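Local coordinates for protein kallistatin (Homo sapiens, PDB 6F4V) that inhibits tissue kallikrein as a secreted serpin, forming a stable equimolar complex with the protease and being cleaved at its reactive site, at residues Phe169-Phe177 with Met222-Phe232; Ile5-Arg15 with Leu56-Thr64. All coordinates share one frame; numbering follows the deposited sequence. Where two conformers were deposited one is given.

Both contacts are largely buried, yet they settle different problems of the serpin fold, and their centres lie 26 Å apart. Contact 1 is all strand and loop: the end of strand 159-172, part of the large mixed sheet, meets strands 217-223 and 228-235 of the smaller antiparallel sheet and the turn between them. Its inner side is aromatic, while its outer side holds waters and a sodium ion. Contact 2 sets helix 6-23 against the end of helix 49-58 and the loop after it. There two phenylalanine faces, one under an alanine methyl and the other under a leucine methyl, do the packing, and an arginine grips backbone carbonyl oxygen. Neither contact shares an element with the other.

Contact 1 of 2, residues Phe169-Phe177 with Met222-Phe232; sequences FKALWEKPF and MDYKGDATVFF. With NA (sodium ion), chain J.
An aromatic cluster of Phe169, Trp173 and Tyr224 joins the two beta-sheets of the serpin fold, beside a sodium site at the turn between strands 217-223 and 228-235. Two backbone bonds frame a single bridge of Trp173 with Tyr224: Lys225 N to Leu172 O (2.8 Å) and Glu174 N to Asp223 O (2.9 Å). Phe169 turns its edge to the face of Tyr224 in a T-shaped pair, planes at 78°. On the Trp173 side the rings are nearly parallel but slid apart, with Tyr224 CE1 3.3 Å from Trp173 CZ3. With CG beside its backbone N (chi1 -63°), the Tyr224 ring lies alongside the indole, and its hydroxyl bonds to Thr329. Were Tyr224 replaced by an alanine, the Phe169 edge and the Trp173 ring would probably lose the ring between them, and Thr329 this hydroxyl partner. Met222 lies over one indole face, SD 4.4 Å from the centroid of the six-membered ring of Trp173 in a Met-aromatic contact and CE in CH-pi contact with the same face, while Val230 CG1 meets the indole edge. At the turn, Tyr224 O and Gly226 O bind the sodium ion with three waters, two of which donate to Glu174 OE1.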
loop_
_atom_site.group_PDB
_atom_site.type_symbol
_atom_site.label_atom_id
_atom_site.label_comp_id
_atom_site.label_asym_id
_atom_site.label_seq_id
_atom_site.Cartn_x
_atom_site.Cartn_y
_atom_site.Cartn_z
ATOM N N PHE A 169 9.127 4.868 -0.309
ATOM C CA PHE A 169 8.869 5.741 -1.434
ATOM C C PHE A 169 9.139 7.168 -1.019
ATOM O O PHE A 169 8.517 7.681 -0.095
ATOM C CB PHE A 169 7.391 5.603 -1.833
ATOM C CG PHE A 169 6.946 6.531 -2.923
ATOM C CD1 PHE A 169 7.130 6.192 -4.239
ATOM C CD2 PHE A 169 6.301 7.711 -2.635
ATOM C CE1 PHE A 169 6.695 7.017 -5.267
ATOM C CE2 PHE A 169 5.840 8.550 -3.663
ATOM C CZ PHE A 169 6.042 8.189 -4.977
ATOM N N LYS A 170 10.038 7.838 -1.735
ATOM C CA LYS A 170 10.279 9.258 -1.477
ATOM C C LYS A 170 10.490 9.913 -2.820
ATOM O O LYS A 170 11.363 9.491 -3.608
ATOM C CB LYS A 170 11.497 9.459 -0.543
ATOM C CG LYS A 170 11.698 10.941 -0.170
ATOM C CD LYS A 170 12.643 11.158 1.025
ATOM C CE LYS A 170 14.053 10.679 0.831
ATOM N NZ LYS A 170 14.835 10.817 2.124
ATOM N N ALA A 171 9.678 10.914 -3.096
ATOM C CA ALA A 171 9.610 11.480 -4.428
ATOM C C ALA A 171 9.344 12.956 -4.379
ATOM O O ALA A 171 8.456 13.421 -3.691
ATOM C CB ALA A 171 8.495 10.796 -5.225
ATOM N N LEU A 172 10.089 13.691 -5.182
ATOM C CA LEU A 172 9.890 15.122 -5.332
ATOM C C LEU A 172 8.709 15.452 -6.261
ATOM O O LEU A 172 8.525 14.790 -7.294
ATOM C CB LEU A 172 11.140 15.748 -5.947
ATOM C CG LEU A 172 12.416 15.733 -5.117
ATOM C CD1 LEU A 172 13.587 16.075 -6.038
ATOM C CD2 LEU A 172 12.330 16.690 -3.944
ATOM N N TRP A 173 7.968 16.511 -5.944
ATOM C CA TRP A 173 6.953 17.034 -6.864
ATOM C C TRP A 173 7.608 17.546 -8.142
ATOM O O TRP A 173 8.641 18.206 -8.059
ATOM C CB TRP A 173 6.221 18.235 -6.256
ATOM C CG TRP A 173 5.503 18.005 -5.003
ATOM C CD1 TRP A 173 5.681 18.654 -3.842
ATOM C CD2 TRP A 173 4.439 17.072 -4.790
ATOM N NE1 TRP A 173 4.789 18.207 -2.902
ATOM C CE2 TRP A 173 4.028 17.212 -3.454
ATOM C CE3 TRP A 173 3.778 16.141 -5.612
ATOM C CZ2 TRP A 173 2.980 16.440 -2.905
ATOM C CZ3 TRP A 173 2.737 15.378 -5.059
ATOM C CH2 TRP A 173 2.367 15.530 -3.729
ATOM N N GLU A 174 7.022 17.303 -9.317
ATOM C CA GLU A 174 7.422 18.100 -10.486
ATOM C C GLU A 174 7.144 19.596 -10.246
ATOM O O GLU A 174 7.907 20.439 -10.713
ATOM C CB GLU A 174 6.697 17.683 -11.767
ATOM C CG GLU A 174 7.202 16.378 -12.349
ATOM C CD GLU A 174 8.493 16.499 -13.139
ATOM O OE1 GLU A 174 8.879 15.499 -13.787
ATOM O OE2 GLU A 174 9.132 17.571 -13.108
ATOM N N LYS A 175 6.045 19.894 -9.548
ATOM C CA LYS A 175 5.590 21.270 -9.304
ATOM C C LYS A 175 5.479 21.525 -7.778
ATOM O O LYS A 175 4.388 21.424 -7.187
ATOM C CB LYS A 175 4.245 21.487 -9.994
ATOM C CG LYS A 175 4.296 21.430 -11.523
ATOM C CD LYS A 175 2.926 21.131 -12.109
ATOM C CE LYS A 175 3.002 20.773 -13.594
ATOM N NZ LYS A 175 3.053 22.002 -14.406
ATOM N N PRO A 176 6.613 21.816 -7.143
ATOM C CA PRO A 176 6.606 21.973 -5.698
ATOM C C PRO A 176 6.001 23.281 -5.217
ATOM O O PRO A 176 5.757 24.209 -6.018
ATOM C CB PRO A 176 8.092 21.925 -5.326
ATOM C CG PRO A 176 8.817 22.418 -6.535
ATOM C CD PRO A 176 7.965 21.997 -7.717
ATOM N N PHE A 177 5.761 23.327 -3.911
ATOM C CA PHE A 177 5.204 24.480 -3.233
ATOM C C PHE A 177 6.372 25.272 -2.623
ATOM O O PHE A 177 7.446 24.715 -2.352
ATOM C CB PHE A 177 4.256 24.057 -2.111
ATOM C CG PHE A 177 3.092 23.217 -2.568
ATOM C CD1 PHE A 177 3.246 21.846 -2.815
ATOM C CD2 PHE A 177 1.832 23.777 -2.724
ATOM C CE1 PHE A 177 2.167 21.078 -3.233
ATOM C CE2 PHE A 177 0.760 23.009 -3.143
ATOM C CZ PHE A 177 0.927 21.660 -3.390
ATOM N N MET A 222 -1.045 14.968 -9.559
ATOM C CA MET A 222 0.252 15.626 -9.461
ATOM C C MET A 222 1.353 14.638 -9.799
ATOM O O MET A 222 1.374 13.489 -9.322
ATOM C CB MET A 222 0.480 16.220 -8.075
ATOM C CG MET A 222 -0.391 17.414 -7.798
ATOM S SD MET A 222 -0.107 18.103 -6.158
ATOM C CE MET A 222 1.476 18.883 -6.431
ATOM N N ASP A 223 2.264 15.081 -10.644
ATOM C CA ASP A 223 3.359 14.232 -11.065
ATOM C C ASP A 223 4.505 14.391 -10.096
ATOM O O ASP A 223 4.744 15.483 -9.571
ATOM C CB ASP A 223 3.795 14.573 -12.503
ATOM C CG ASP A 223 2.736 14.144 -13.546
ATOM O OD1 ASP A 223 2.181 13.035 -13.423
ATOM O OD2 ASP A 223 2.341 14.943 -14.398
ATOM N N TYR A 224 5.212 13.292 -9.886
ATOM C CA TYR A 224 6.502 13.292 -9.220
ATOM C C TYR A 224 7.619 13.296 -10.257
ATOM O O TYR A 224 7.405 12.956 -11.428
ATOM C CB TYR A 224 6.650 12.072 -8.349
ATOM C CG TYR A 224 5.657 11.979 -7.211
ATOM C CD1 TYR A 224 5.727 12.861 -6.128
ATOM C CD2 TYR A 224 4.627 11.050 -7.232
ATOM C CE1 TYR A 224 4.844 12.783 -5.081
ATOM C CE2 TYR A 224 3.706 10.980 -6.192
ATOM C CZ TYR A 224 3.831 11.812 -5.110
ATOM O OH TYR A 224 2.922 11.747 -4.080
ATOM N N LYS A 225 8.817 13.680 -9.836
ATOM C CA LYS A 225 10.012 13.501 -10.660
ATOM C C LYS A 225 10.360 12.025 -10.618
ATOM O O LYS A 225 10.714 11.506 -9.555
ATOM C CB LYS A 225 11.151 14.372 -10.141
ATOM C CG LYS A 225 10.826 15.835 -10.340
ATOM C CD LYS A 225 11.961 16.751 -9.915
ATOM C CE LYS A 225 11.510 18.194 -9.977
ATOM N NZ LYS A 225 12.630 19.103 -9.614
ATOM N N GLY A 226 10.247 11.357 -11.753
ATOM C CA GLY A 226 10.316 9.890 -11.849
ATOM C C GLY A 226 8.986 9.281 -12.239
ATOM O O GLY A 226 8.055 9.982 -12.572
ATOM N N ASP A 227 8.896 7.967 -12.197
ATOM C CA ASP A 227 7.782 7.273 -12.820
ATOM C C ASP A 227 6.680 7.037 -11.790
ATOM O O ASP A 227 6.348 5.874 -11.482
ATOM C CB ASP A 227 8.257 5.966 -13.427
ATOM C CG ASP A 227 9.247 6.183 -14.573
ATOM O OD1 ASP A 227 9.155 7.220 -15.247
ATOM O OD2 ASP A 227 10.084 5.288 -14.811
ATOM N N ALA A 228 6.147 8.116 -11.244
ATOM C CA ALA A 228 5.041 8.016 -10.291
ATOM C C ALA A 228 4.172 9.228 -10.361
ATOM O O ALA A 228 4.624 10.315 -10.694
ATOM C CB ALA A 228 5.544 7.784 -8.871
ATOM N N THR A 229 2.915 9.052 -9.978
ATOM C CA THR A 229 1.945 10.128 -9.896
ATOM C C THR A 229 1.110 9.923 -8.642
ATOM O O THR A 229 1.098 8.831 -8.071
ATOM C CB THR A 229 0.959 10.098 -11.082
ATOM O OG1 THR A 229 0.390 8.773 -11.209
ATOM C CG2 THR A 229 1.650 10.452 -12.347
ATOM N N VAL A 230 0.397 10.954 -8.248
ATOM C CA VAL A 230 -0.598 10.833 -7.183
ATOM C C VAL A 230 -1.884 11.484 -7.649
ATOM O O VAL A 230 -1.871 12.595 -8.183
ATOM C CB VAL A 230 -0.096 11.422 -5.829
ATOM C CG1 VAL A 230 0.282 12.893 -5.923
ATOM C CG2 VAL A 230 -1.120 11.230 -4.709
ATOM N N PHE A 231 -3.004 10.800 -7.390
ATOM C CA PHE A 231 -4.315 11.370 -7.515
ATOM C C PHE A 231 -4.822 11.780 -6.139
ATOM O O PHE A 231 -4.880 10.949 -5.207
ATOM C CB PHE A 231 -5.284 10.358 -8.129
ATOM C CG PHE A 231 -4.888 9.884 -9.489
ATOM C CD1 PHE A 231 -3.924 8.914 -9.641
ATOM C CD2 PHE A 231 -5.488 10.423 -10.618
ATOM C CE1 PHE A 231 -3.545 8.472 -10.891
ATOM C CE2 PHE A 231 -5.135 9.968 -11.889
ATOM C CZ PHE A 231 -4.142 9.016 -12.021
ATOM N N PHE A 232 -5.203 13.057 -6.030
ATOM C CA PHE A 232 -5.904 13.584 -4.907
ATOM C C PHE A 232 -7.354 13.812 -5.363
ATOM O O PHE A 232 -7.619 14.635 -6.247
ATOM C CB PHE A 232 -5.283 14.900 -4.418
ATOM C CG PHE A 232 -3.907 14.762 -3.793
ATOM C CD1 PHE A 232 -3.726 14.092 -2.599
ATOM C CD2 PHE A 232 -2.790 15.316 -4.398
ATOM C CE1 PHE A 232 -2.468 14.010 -2.005
ATOM C CE2 PHE A 232 -1.540 15.226 -3.821
ATOM C CZ PHE A 232 -1.376 14.559 -2.638
HETATM NA NA NA J . 7.262 12.048 -13.441
HETATM O O HOH W 1 9.507 12.783 -14.152
HETATM O O HOH W 2 6.756 14.001 -14.554
HETATM O O HOH W 3 3.862 18.063 -9.376
HETATM O O HOH W 4 5.051 11.270 -13.290
#

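Contact 2 of 2, residues Ile5-Arg15 with Leu56-Thr64; sequences IAPANADFAFR and LEGLGFNLT. With EDO (1,2-ethanediol), chain D.
Ile5 meets Phe61 at the start of the first segment, its CG2 3.6 Å from Phe61 CE1 and its CB at the ring's edge. One turn on, Ala8 lays its methyl over the Phe61 face, CB 3.6 Å from the ring centroid, and the same CB reaches Gly60 O at 3.3 Å. Asn9 starts away from the loop, but with CG anti to its carbonyl carbon (chi1 -75°) its amide swings back. Its OD1 comes near Phe61 CZ, and a water donates to both this oxygen and Leu59 O. Helix 49-58 ends in a Schellman motif at Gly60 (phi 99°), and with no side chain there the loop comes close; a beta carbon would collide with Ala8 O and Asp11 OD2. In the serpin fold this sets helix 6-23 against the C-terminal end of helix 49-58 and the loop after it. Asp11 follows, its OD2 3.7 Å from Gly60 CA and held in a salt bridge, side-on, by Arg15 NE and NH2, both from the same face of the carboxylate. Phe12 presents its ring to Leu59, whose CD2 sits 4.0 Å from the centroid, over the centre, while Ile36 and Ser37 of helix 33-44 also touch this phenylalanine. Arg15 closes the segment. Its side chain bends at chi3 (-70°), and the guanidinium edge meets Gly58 O, NH2 donating at 2.7 Å from above the carbonyl plane; a second bond, from NH1 at 3.1 Å, is weak.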
loop_
_atom_site.group_PDB
_atom_site.type_symbol
_atom_site.label_atom_id
_atom_site.label_comp_id
_atom_site.label_asym_id
_atom_site.label_seq_id
_atom_site.Cartn_x
_atom_site.Cartn_y
_atom_site.Cartn_z
ATOM N N ILE A 5 -0.066 -8.722 -14.248
ATOM C CA ILE A 5 -0.571 -8.742 -12.868
ATOM C C ILE A 5 -1.216 -7.428 -12.438
ATOM O O ILE A 5 -1.746 -7.353 -11.336
ATOM C CB ILE A 5 0.498 -9.203 -11.852
ATOM C CG1 ILE A 5 1.680 -8.256 -11.745
ATOM C CG2 ILE A 5 0.955 -10.631 -12.218
ATOM C CD1 ILE A 5 2.549 -8.563 -10.551
ATOM N N ALA A 6 -1.163 -6.405 -13.296
ATOM C CA ALA A 6 -1.638 -5.067 -12.916
ATOM C C ALA A 6 -3.145 -5.066 -12.612
ATOM O O ALA A 6 -3.544 -4.466 -11.622
ATOM C CB ALA A 6 -1.287 -4.029 -13.970
ATOM N N PRO A 7 -3.973 -5.764 -13.425
ATOM C CA PRO A 7 -5.414 -5.776 -13.131
ATOM C C PRO A 7 -5.754 -6.376 -11.772
ATOM O O PRO A 7 -6.541 -5.778 -11.039
ATOM C CB PRO A 7 -6.007 -6.635 -14.284
ATOM C CG PRO A 7 -5.056 -6.374 -15.430
ATOM C CD PRO A 7 -3.711 -6.420 -14.729
ATOM N N ALA A 8 -5.175 -7.534 -11.440
ATOM C CA ALA A 8 -5.452 -8.178 -10.147
ATOM C C ALA A 8 -4.976 -7.317 -8.981
ATOM O O ALA A 8 -5.702 -7.129 -8.002
ATOM C CB ALA A 8 -4.795 -9.522 -10.068
ATOM N N ASN A 9 -3.764 -6.774 -9.080
ATOM C CA ASN A 9 -3.250 -5.954 -7.996
ATOM C C ASN A 9 -4.138 -4.727 -7.705
ATOM O O ASN A 9 -4.333 -4.366 -6.542
ATOM C CB ASN A 9 -1.795 -5.538 -8.283
ATOM C CG ASN A 9 -0.803 -6.667 -8.072
ATOM O OD1 ASN A 9 -1.123 -7.701 -7.481
ATOM N ND2 ASN A 9 0.453 -6.458 -8.538
ATOM N N ALA A 10 -4.635 -4.077 -8.750
ATOM C CA ALA A 10 -5.523 -2.924 -8.588
ATOM C C ALA A 10 -6.873 -3.345 -7.998
ATOM O O ALA A 10 -7.418 -2.648 -7.153
ATOM C CB ALA A 10 -5.714 -2.197 -9.902
ATOM N N ASP A 11 -7.397 -4.482 -8.449
ATOM C CA ASP A 11 -8.645 -5.040 -7.913
ATOM C C ASP A 11 -8.506 -5.260 -6.437
ATOM O O ASP A 11 -9.387 -4.891 -5.685
ATOM C CB ASP A 11 -9.002 -6.354 -8.647
ATOM C CG ASP A 11 -10.160 -7.134 -7.996
ATOM O OD1 ASP A 11 -11.291 -6.667 -8.152
ATOM O OD2 ASP A 11 -9.933 -8.196 -7.327
ATOM N N PHE A 12 -7.419 -5.913 -6.014
ATOM C CA PHE A 12 -7.190 -6.124 -4.593
ATOM C C PHE A 12 -7.114 -4.808 -3.826
ATOM O O PHE A 12 -7.734 -4.670 -2.753
ATOM C CB PHE A 12 -5.931 -6.934 -4.347
ATOM C CG PHE A 12 -5.660 -7.164 -2.910
ATOM C CD1 PHE A 12 -6.433 -8.069 -2.191
ATOM C CD2 PHE A 12 -4.700 -6.441 -2.244
ATOM C CE1 PHE A 12 -6.233 -8.269 -0.837
ATOM C CE2 PHE A 12 -4.490 -6.644 -0.880
ATOM C CZ PHE A 12 -5.252 -7.583 -0.179
ATOM N N ALA A 13 -6.337 -3.855 -4.374
ATOM C CA ALA A 13 -6.191 -2.524 -3.737
ATOM C C ALA A 13 -7.511 -1.891 -3.372
ATOM O O ALA A 13 -7.739 -1.492 -2.209
ATOM C CB ALA A 13 -5.417 -1.586 -4.619
ATOM N N PHE A 14 -8.406 -1.846 -4.351
ATOM C CA PHE A 14 -9.695 -1.202 -4.150
ATOM C C PHE A 14 -10.702 -2.030 -3.333
ATOM O O PHE A 14 -11.523 -1.457 -2.623
ATOM C CB PHE A 14 -10.250 -0.668 -5.466
ATOM C CG PHE A 14 -9.440 0.502 -5.995
ATOM C CD1 PHE A 14 -9.513 1.746 -5.375
ATOM C CD2 PHE A 14 -8.558 0.348 -7.059
ATOM C CE1 PHE A 14 -8.738 2.823 -5.814
ATOM C CE2 PHE A 14 -7.765 1.426 -7.491
ATOM C CZ PHE A 14 -7.874 2.660 -6.884
ATOM N N ARG A 15 -10.592 -3.354 -3.384
ATOM C CA ARG A 15 -11.385 -4.225 -2.500
ATOM C C ARG A 15 -10.987 -4.019 -1.042
ATOM O O ARG A 15 -11.868 -3.926 -0.157
ATOM C CB ARG A 15 -11.263 -5.703 -2.893
ATOM C CG ARG A 15 -12.185 -6.118 -4.052
ATOM C CD ARG A 15 -12.282 -7.629 -4.188
ATOM N NE ARG A 15 -11.037 -8.172 -4.667
ATOM C CZ ARG A 15 -10.232 -9.033 -4.041
ATOM N NH1 ARG A 15 -10.521 -9.586 -2.866
ATOM N NH2 ARG A 15 -9.106 -9.377 -4.656
ATOM N N LEU A 56 -3.969 -16.831 -4.213
ATOM C CA LEU A 56 -3.848 -16.069 -5.462
ATOM C C LEU A 56 -5.186 -15.546 -5.922
ATOM O O LEU A 56 -5.260 -14.413 -6.369
ATOM C CB LEU A 56 -3.179 -16.879 -6.560
ATOM C CG LEU A 56 -1.727 -17.253 -6.239
ATOM C CD1 LEU A 56 -1.126 -18.033 -7.393
ATOM C CD2 LEU A 56 -0.891 -16.039 -5.922
ATOM N N GLU A 57 -6.261 -16.326 -5.730
ATOM C CA GLU A 57 -7.611 -15.842 -6.071
ATOM C C GLU A 57 -8.075 -14.703 -5.176
ATOM O O GLU A 57 -8.659 -13.766 -5.668
ATOM C CB GLU A 57 -8.651 -16.983 -6.075
ATOM C CG GLU A 57 -8.434 -17.829 -7.306
ATOM C CD GLU A 57 -9.146 -19.173 -7.298
ATOM O OE1 GLU A 57 -9.589 -19.627 -6.221
ATOM O OE2 GLU A 57 -9.195 -19.762 -8.398
ATOM N N GLY A 58 -7.779 -14.788 -3.883
ATOM C CA GLY A 58 -8.045 -13.714 -2.938
ATOM C C GLY A 58 -7.369 -12.394 -3.342
ATOM O O GLY A 58 -7.923 -11.306 -3.134
ATOM N N LEU A 59 -6.178 -12.521 -3.908
ATOM C CA LEU A 59 -5.414 -11.368 -4.411
ATOM C C LEU A 59 -5.913 -10.856 -5.744
ATOM O O LEU A 59 -5.332 -9.906 -6.294
ATOM C CB LEU A 59 -3.934 -11.731 -4.508
ATOM C CG LEU A 59 -3.244 -11.909 -3.178
ATOM C CD1 LEU A 59 -1.838 -12.454 -3.399
ATOM C CD2 LEU A 59 -3.232 -10.590 -2.410
ATOM N N GLY A 60 -6.923 -11.516 -6.313
ATOM C CA GLY A 60 -7.565 -11.070 -7.537
ATOM C C GLY A 60 -7.096 -11.755 -8.802
ATOM O O GLY A 60 -7.545 -11.388 -9.887
ATOM N N PHE A 61 -6.246 -12.772 -8.705
ATOM C CA PHE A 61 -5.708 -13.381 -9.910
ATOM C C PHE A 61 -6.710 -14.360 -10.495
ATOM O O PHE A 61 -7.357 -15.084 -9.748
ATOM C CB PHE A 61 -4.351 -14.041 -9.640
ATOM C CG PHE A 61 -3.309 -13.050 -9.328
ATOM C CD1 PHE A 61 -2.805 -12.250 -10.336
ATOM C CD2 PHE A 61 -2.880 -12.836 -8.026
ATOM C CE1 PHE A 61 -1.877 -11.287 -10.055
ATOM C CE2 PHE A 61 -1.969 -11.836 -7.732
ATOM C CZ PHE A 61 -1.462 -11.058 -8.758
ATOM N N ASN A 62 -6.875 -14.309 -11.814
ATOM C CA ASN A 62 -7.763 -15.226 -12.524
ATOM C C ASN A 62 -6.869 -16.321 -13.050
ATOM O O ASN A 62 -6.115 -16.131 -14.017
ATOM C CB ASN A 62 -8.518 -14.507 -13.649
ATOM C CG ASN A 62 -9.472 -15.428 -14.389
ATOM O OD1 ASN A 62 -9.306 -16.653 -14.381
ATOM N ND2 ASN A 62 -10.463 -14.833 -15.061
ATOM N N LEU A 63 -6.945 -17.473 -12.400
ATOM C CA LEU A 63 -6.071 -18.584 -12.714
ATOM C C LEU A 63 -6.536 -19.396 -13.935
ATOM O O LEU A 63 -5.905 -20.367 -14.264
ATOM C CB LEU A 63 -5.884 -19.478 -11.489
ATOM C CG LEU A 63 -5.338 -18.745 -10.253
ATOM C CD1 LEU A 63 -5.246 -19.687 -9.069
ATOM C CD2 LEU A 63 -3.989 -18.105 -10.559
ATOM N N THR A 64 -7.622 -18.985 -14.586
ATOM C CA THR A 64 -7.963 -19.465 -15.937
ATOM C C THR A 64 -7.204 -18.695 -17.003
ATOM O O THR A 64 -6.950 -19.219 -18.074
ATOM C CB THR A 64 -9.492 -19.365 -16.176
ATOM O OG1 THR A 64 -10.157 -20.257 -15.268
ATOM C CG2 THR A 64 -9.858 -19.773 -17.579
HETATM C C1 EDO D . -9.435 -8.727 -11.595
HETATM O O1 EDO D . -9.232 -9.415 -10.345
HETATM C C2 EDO D . -8.390 -9.135 -12.631
HETATM O O2 EDO D . -8.454 -10.549 -12.903
HETATM O O HOH W 5 -2.974 -8.598 -5.649
#